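Local coordinates for diaminopimelate decarboxylase (Phaeodactylum tricornutum, PDB 7JPJ), which probably decarboxylates diaminopimelate to lysine with pyridoxal 5'-phosphate as cofactor, and works as a dimer, at residues L291-V299 with F309-V319. Residues are numbered along the deposited sequence; the frame is centred on the assembly and turned at random.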
loop_
_atom_site.group_PDB
_atom_site.type_symbol
_atom_site.label_atom_id
_atom_site.label_comp_id
_atom_site.label_asym_id
_atom_site.label_seq_id
_atom_site.Cartn_x
_atom_site.Cartn_y
_atom_site.Cartn_z
ATOM N N LEU A 291 14.788 -6.138 -4.534
ATOM C CA LEU A 291 13.933 -6.099 -5.712
ATOM C C LEU A 291 14.795 -6.035 -6.967
ATOM O O LEU A 291 15.689 -5.189 -7.077
ATOM C CB LEU A 291 12.988 -4.899 -5.653
ATOM C CG LEU A 291 12.161 -4.626 -6.913
ATOM C CD1 LEU A 291 11.089 -5.691 -7.107
ATOM C CD2 LEU A 291 11.547 -3.238 -6.876
ATOM N N VAL A 292 14.528 -6.933 -7.911
ATOM C CA VAL A 292 15.282 -7.032 -9.156
ATOM C C VAL A 292 14.322 -6.729 -10.297
ATOM O O VAL A 292 13.379 -7.493 -10.544
ATOM C CB VAL A 292 15.928 -8.413 -9.327
ATOM C CG1 VAL A 292 16.804 -8.440 -10.564
ATOM C CG2 VAL A 292 16.731 -8.776 -8.092
ATOM N N SER A 293 14.556 -5.621 -10.995
ATOM C CA SER A 293 13.707 -5.191 -12.095
ATOM C C SER A 293 14.569 -4.793 -13.286
ATOM O O SER A 293 15.797 -4.711 -13.196
ATOM C CB SER A 293 12.804 -4.019 -11.684
ATOM O OG SER A 293 13.568 -2.846 -11.464
ATOM N N LYS A 294 13.907 -4.538 -14.410
ATOM C CA LYS A 294 14.572 -4.114 -15.631
ATOM C C LYS A 294 14.135 -2.704 -16.000
ATOM O O LYS A 294 13.006 -2.288 -15.716
ATOM C CB LYS A 294 14.282 -5.075 -16.793
ATOM C CG LYS A 294 15.414 -6.064 -17.058
ATOM C CD LYS A 294 15.049 -7.103 -18.117
ATOM C CE LYS A 294 15.444 -8.511 -17.676
ATOM N NZ LYS A 294 16.761 -8.937 -18.239
ATOM N N VAL A 295 15.050 -1.966 -16.626
ATOM C CA VAL A 295 14.759 -0.637 -17.156
ATOM C C VAL A 295 14.058 -0.836 -18.497
ATOM O O VAL A 295 14.696 -1.147 -19.505
ATOM C CB VAL A 295 16.025 0.212 -17.296
ATOM C CG1 VAL A 295 15.664 1.639 -17.679
ATOM C CG2 VAL A 295 16.823 0.187 -16.001
ATOM N N GLN A 296 12.738 -0.668 -18.514
ATOM C CA GLN A 296 11.954 -0.887 -19.722
ATOM C C GLN A 296 11.785 0.369 -20.566
ATOM O O GLN A 296 11.329 0.264 -21.710
ATOM C CB GLN A 296 10.575 -1.453 -19.364
ATOM C CG GLN A 296 9.828 -0.657 -18.309
ATOM C CD GLN A 296 8.663 0.130 -18.880
ATOM O OE1 GLN A 296 8.421 0.120 -20.087
ATOM N NE2 GLN A 296 7.937 0.823 -18.011
ATOM N N ASP A 297 12.140 1.542 -20.045
ATOM C CA ASP A 297 12.027 2.778 -20.808
ATOM C C ASP A 297 12.878 3.856 -20.151
ATOM O O ASP A 297 13.143 3.810 -18.948
ATOM C CB ASP A 297 10.571 3.243 -20.916
ATOM C CG ASP A 297 10.332 4.142 -22.115
ATOM O OD1 ASP A 297 11.309 4.519 -22.796
ATOM O OD2 ASP A 297 9.161 4.473 -22.378
ATOM N N LYS A 298 13.295 4.829 -20.961
ATOM C CA LYS A 298 14.125 5.939 -20.506
ATOM C C LYS A 298 13.708 7.195 -21.259
ATOM O O LYS A 298 13.830 7.250 -22.485
ATOM C CB LYS A 298 15.610 5.635 -20.731
ATOM C CG LYS A 298 16.566 6.675 -20.177
ATOM C CD LYS A 298 18.010 6.306 -20.484
ATOM C CE LYS A 298 18.976 7.360 -19.966
ATOM N NZ LYS A 298 20.400 7.001 -20.228
ATOM N N VAL A 299 13.211 8.197 -20.530
ATOM C CA VAL A 299 12.664 9.407 -21.131
ATOM C C VAL A 299 13.343 10.628 -20.523
ATOM O O VAL A 299 13.970 10.559 -19.464
ATOM C CB VAL A 299 11.133 9.497 -20.953
ATOM C CG1 VAL A 299 10.464 8.250 -21.506
ATOM C CG2 VAL A 299 10.781 9.686 -19.491
ATOM N N PHE A 309 14.572 10.247 -16.693
ATOM C CA PHE A 309 13.739 9.298 -15.967
ATOM C C PHE A 309 14.038 7.876 -16.424
ATOM O O PHE A 309 14.026 7.590 -17.627
ATOM C CB PHE A 309 12.253 9.602 -16.171
ATOM C CG PHE A 309 11.825 10.943 -15.644
ATOM C CD1 PHE A 309 11.986 12.088 -16.405
ATOM C CD2 PHE A 309 11.248 11.057 -14.390
ATOM C CE1 PHE A 309 11.585 13.319 -15.920
ATOM C CE2 PHE A 309 10.846 12.286 -13.903
ATOM C CZ PHE A 309 11.016 13.417 -14.668
ATOM N N LEU A 310 14.296 6.993 -15.463
ATOM C CA LEU A 310 14.376 5.559 -15.702
ATOM C C LEU A 310 13.061 4.925 -15.265
ATOM O O LEU A 310 12.702 4.985 -14.084
ATOM C CB LEU A 310 15.543 4.935 -14.941
ATOM C CG LEU A 310 16.972 5.294 -15.354
ATOM C CD1 LEU A 310 17.948 4.412 -14.605
ATOM C CD2 LEU A 310 17.163 5.150 -16.852
ATOM N N LYS A 311 12.345 4.325 -16.211
ATOM C CA LYS A 311 11.062 3.690 -15.944
ATOM C C LYS A 311 11.266 2.183 -15.845
ATOM O O LYS A 311 11.771 1.557 -16.783
ATOM C CB LYS A 311 10.047 4.025 -17.036
ATOM C CG LYS A 311 10.010 5.500 -17.421
ATOM C CD LYS A 311 9.230 5.726 -18.706
ATOM C CE LYS A 311 7.887 6.371 -18.437
ATOM N NZ LYS A 311 7.110 6.576 -19.693
ATOM N N LEU A 312 10.870 1.608 -14.714
ATOM C CA LEU A 312 11.023 0.182 -14.470
ATOM C C LEU A 312 9.753 -0.573 -14.851
ATOM O O LEU A 312 8.732 0.015 -15.216
ATOM C CB LEU A 312 11.353 -0.078 -13.000
ATOM C CG LEU A 312 12.426 0.775 -12.325
ATOM C CD1 LEU A 312 12.407 0.523 -10.828
ATOM C CD2 LEU A 312 13.800 0.475 -12.905
ATOM N N ASP A 313 9.828 -1.902 -14.763
ATOM C CA ASP A 313 8.650 -2.758 -14.848
ATOM C C ASP A 313 8.144 -3.159 -13.466
ATOM O O ASP A 313 7.543 -4.226 -13.304
ATOM C CB ASP A 313 8.934 -3.995 -15.705
ATOM C CG ASP A 313 10.039 -4.877 -15.138
ATOM O OD1 ASP A 313 10.705 -4.475 -14.160
ATOM O OD2 ASP A 313 10.243 -5.982 -15.687
ATOM N N ALA A 314 8.387 -2.312 -12.467
ATOM C CA ALA A 314 7.950 -2.541 -11.100
ATOM C C ALA A 314 7.631 -1.188 -10.477
ATOM O O ALA A 314 7.770 -0.143 -11.115
ATOM C CB ALA A 314 9.018 -3.291 -10.300
ATOM N N GLY A 315 7.200 -1.209 -9.220
ATOM C CA GLY A 315 6.899 0.043 -8.541
ATOM C C GLY A 315 6.279 -0.191 -7.180
ATOM O O GLY A 315 6.585 -1.179 -6.502
ATOM N N MET A 316 5.397 0.735 -6.792
ATOM C CA MET A 316 4.713 0.633 -5.506
ATOM C C MET A 316 3.942 -0.676 -5.360
ATOM O O MET A 316 3.629 -1.075 -4.232
ATOM C CB MET A 316 3.773 1.823 -5.324
ATOM C CG MET A 316 2.993 2.166 -6.577
ATOM S SD MET A 316 1.651 3.319 -6.267
ATOM C CE MET A 316 2.529 4.639 -5.429
ATOM N N THR A 317 3.623 -1.344 -6.473
ATOM C CA THR A 317 3.083 -2.697 -6.425
ATOM C C THR A 317 4.037 -3.676 -5.750
ATOM O O THR A 317 3.598 -4.728 -5.276
ATOM C CB THR A 317 2.781 -3.192 -7.840
ATOM O OG1 THR A 317 3.870 -2.839 -8.705
ATOM C CG2 THR A 317 1.501 -2.571 -8.369
ATOM N N ASP A 318 5.323 -3.357 -5.701
ATOM C CA ASP A 318 6.330 -4.262 -5.162
ATOM C C ASP A 318 7.120 -3.672 -4.007
ATOM O O ASP A 318 7.451 -4.396 -3.063
ATOM C CB ASP A 318 7.285 -4.687 -6.280
ATOM C CG ASP A 318 6.556 -4.992 -7.571
ATOM O OD1 ASP A 318 5.915 -6.064 -7.656
ATOM O OD2 ASP A 318 6.598 -4.147 -8.489
ATOM N N VAL A 319 7.440 -2.381 -4.051
ATOM C CA VAL A 319 8.110 -1.694 -2.952
ATOM C C VAL A 319 7.362 -0.388 -2.711
ATOM O O VAL A 319 7.451 0.543 -3.523
ATOM C CB VAL A 319 9.596 -1.436 -3.236
ATOM C CG1 VAL A 319 10.242 -0.728 -2.064
ATOM C CG2 VAL A 319 10.322 -2.744 -3.521
HETATM O O HOH W 1 6.816 4.313 -20.883
#
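Leu291 lays its CD2 methyl against CG2 of Val319, 3.6 Å away, while its other methyl, CD1, meets CB of Asp318; a branched aliphatic suits this buried junction between the strand and the loop that follows its hairpin partner. Ser293 is small enough for its OG to sit against both methyls of Leu312. At Lys294 the backbone N-H gives a nearly straight bond (168°) to OD1 of Asp313, entering from above the carboxylate plane, and Thr27 takes OD2 of the same aspartate. Val295 turns CG1 onto CD2 of Leu310, 3.9 Å off; strand 347-353 runs alongside in the sheet, with Val350 against Leu310.

A classic beta bulge follows, in which two residues, Gln296 and Asp297, sit opposite the single Lys311: Gln296 N lies 3.0 Å and Asp297 N 3.3 Å from Lys311 O, which accepts from both. With CG set between its backbone N and carbonyl carbon (chi1 51°) and the chain bent at chi2, Gln296 reaches Leu312 O through NE2, 3.0 Å away and above that carbonyl's plane. NE2 also bonds to Gln104 O of the second subunit; a leucine here, with no N-H to give, would probably leave both carbonyls short of a partner and weaken this link between hairpin and subunit. Asp297 runs alongside Lys311, its CB 3.6 Å from Lys311 CD; the ion pair between OD2 and NZ is long, at 4.0 Å, but one water links the two atoms. Beyond the bulge, Lys298 sends an extended chain along Leu310 to Glu348, and Val299 sets CG2 against Phe309 CB, with paired backbone bonds closing regular antiparallel pairing.

Because Ser124 and Gln104 of the second subunit bind Asp297 OD2 and Lys311 NZ respectively, dimerisation probably completes the hydrogen bonding of this buried, loosely bridged pair.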